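Side-chain contact in putative glucoamylase (Bacteroides uniformis, PDB 4GL3), which is a putative glucoamylase, probably a glycoside hydrolase that releases glucose from alpha-glucans: residues 301-306 and 315-320. Numbering follows the deposited sequence.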
# COMPACT_ATOMS: atom_id res chain seq x y z
N TRP A 301 2.30 -2.15 19.91
CA TRP A 301 1.89 -0.85 19.38
C TRP A 301 1.57 -0.98 17.91
O TRP A 301 1.97 -1.96 17.27
CB TRP A 301 2.99 0.19 19.55
CG TRP A 301 4.29 -0.09 18.83
CD1 TRP A 301 5.32 -0.87 19.28
CD2 TRP A 301 4.72 0.44 17.55
NE1 TRP A 301 6.35 -0.87 18.36
CE2 TRP A 301 6.01 -0.09 17.29
CE3 TRP A 301 4.14 1.27 16.60
CZ2 TRP A 301 6.72 0.22 16.15
CZ3 TRP A 301 4.83 1.56 15.46
CH2 TRP A 301 6.11 1.03 15.24
N GLY A 302 0.85 0.02 17.41
CA GLY A 302 0.56 0.16 15.99
C GLY A 302 -0.93 0.20 15.75
O GLY A 302 -1.60 -0.83 15.81
N LEU A 303 -1.44 1.41 15.47
CA LEU A 303 -2.85 1.63 15.14
C LEU A 303 -3.05 2.05 13.67
O LEU A 303 -2.45 3.02 13.19
CB LEU A 303 -3.43 2.71 16.07
CG LEU A 303 -3.37 2.46 17.58
CD1 LEU A 303 -3.84 3.71 18.33
CD2 LEU A 303 -4.17 1.22 17.96
N THR A 304 -3.88 1.28 12.97
CA THR A 304 -4.25 1.56 11.60
C THR A 304 -5.62 0.90 11.28
O THR A 304 -6.19 0.16 12.10
CB THR A 304 -3.16 1.06 10.65
OG1 THR A 304 -3.36 1.62 9.36
CG2 THR A 304 -3.14 -0.50 10.55
N ALA A 305 -6.14 1.18 10.09
CA ALA A 305 -7.40 0.59 9.61
C ALA A 305 -7.29 -0.93 9.51
O ALA A 305 -6.33 -1.46 8.92
CB ALA A 305 -7.82 1.18 8.23
N SER A 306 -8.30 -1.61 10.03
CA SER A 306 -8.34 -3.06 9.96
C SER A 306 -9.67 -3.60 10.47
O SER A 306 -10.49 -2.85 10.99
CB SER A 306 -7.20 -3.61 10.84
OG SER A 306 -7.46 -3.41 12.21
N HIS A 315 -8.63 2.69 12.59
CA HIS A 315 -8.10 2.93 13.96
C HIS A 315 -6.91 3.90 13.87
O HIS A 315 -6.13 3.86 12.90
CB HIS A 315 -7.65 1.65 14.66
CG HIS A 315 -8.63 0.54 14.59
ND1 HIS A 315 -8.47 -0.54 13.75
CD2 HIS A 315 -9.81 0.35 15.23
CE1 HIS A 315 -9.51 -1.35 13.87
NE2 HIS A 315 -10.34 -0.83 14.77
N SER A 316 -6.77 4.73 14.89
CA SER A 316 -5.65 5.66 14.97
C SER A 316 -5.66 6.28 16.37
O SER A 316 -6.57 6.01 17.20
CB SER A 316 -5.81 6.78 13.89
OG SER A 316 -6.74 7.75 14.35
N PRO A 317 -4.66 7.13 16.66
CA PRO A 317 -4.74 7.77 17.98
C PRO A 317 -5.98 8.67 18.21
O PRO A 317 -6.26 9.00 19.35
CB PRO A 317 -3.47 8.62 18.03
CG PRO A 317 -2.51 7.89 17.13
CD PRO A 317 -3.35 7.32 16.03
N GLY A 318 -6.67 9.07 17.16
CA GLY A 318 -7.97 9.76 17.29
C GLY A 318 -9.20 8.87 17.11
O GLY A 318 -10.32 9.37 17.10
N ASN A 319 -8.99 7.56 16.99
CA ASN A 319 -10.06 6.56 16.85
C ASN A 319 -9.51 5.22 17.36
O ASN A 319 -9.24 4.28 16.57
CB ASN A 319 -10.50 6.44 15.40
CG ASN A 319 -11.59 5.39 15.20
OD1 ASN A 319 -12.39 5.16 16.08
ND2 ASN A 319 -11.60 4.76 14.03
N ASP A 320 -9.31 5.18 18.66
CA ASP A 320 -8.66 4.07 19.33
C ASP A 320 -9.75 3.25 19.99
O ASP A 320 -10.38 3.73 20.91
CB ASP A 320 -7.69 4.61 20.36
CG ASP A 320 -6.98 3.51 21.14
OD1 ASP A 320 -6.92 2.34 20.70
OD2 ASP A 320 -6.46 3.83 22.23
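His315 turns the edge of its imidazole to the backbone of 301-306, and ND1 donates to the carbonyl O of Thr304 over 2.9 Å. The acceptor lies almost in the ring plane, only 9° out of it, while the donor is tilted from the carbonyl plane. An N-H...O angle of 146° makes the bond somewhat bent. CG anti to the carbonyl carbon (chi1 -47°) sets the His315 ring beside its own backbone N, with ND1 at Thr304 O. The CB of His315 also lies 3.3 Å from Thr304 O. Farther along the same ring edge, Ser306 OG approaches His315 CE1 to 3.3 Å; this hydroxyl is hydrogen-bonded to Thr325 OG1.

Leu303 makes the apolar half of the contact. Its CD1 methyl rests on the backbone of 315-320, 3.7 Å from Ser316 C, and comes within 4.3 Å of Pro317 CD, while CD2 lies 4.0 Å from Asp320 OD1. Tyr285, on helix 271-288, packs against both Leu303 and Pro317. The Asp320 carboxylate is occupied by two phenols, OD1 binding Tyr296 OH and OD2 binding Tyr285 OH.

What Leu303 meets is a compact chain reversal: a type I turn from Ser316 to Asn319, on which an ST turn is superposed as Ser316 OG accepts from Gly318 N at 3.1 Å. Beyond the hairpin of 305-306 and 313-314 the two chains still run close together. The side chain of Ala305 is about 4 Å from a bound Tris molecule, probably from the crystallisation liquor, which may mark a pocket beside the hairpin.

A leucine in place of His315 would probably leave the buried Thr304 carbonyl without its imidazole donor. Here, then, one ring N-H satisfies a buried main-chain oxygen and is likely to favour this turn of the ring, whereas the side chain of Leu303 adds apolar packing, its methyls lying between the turn and the Asp320 carboxylate.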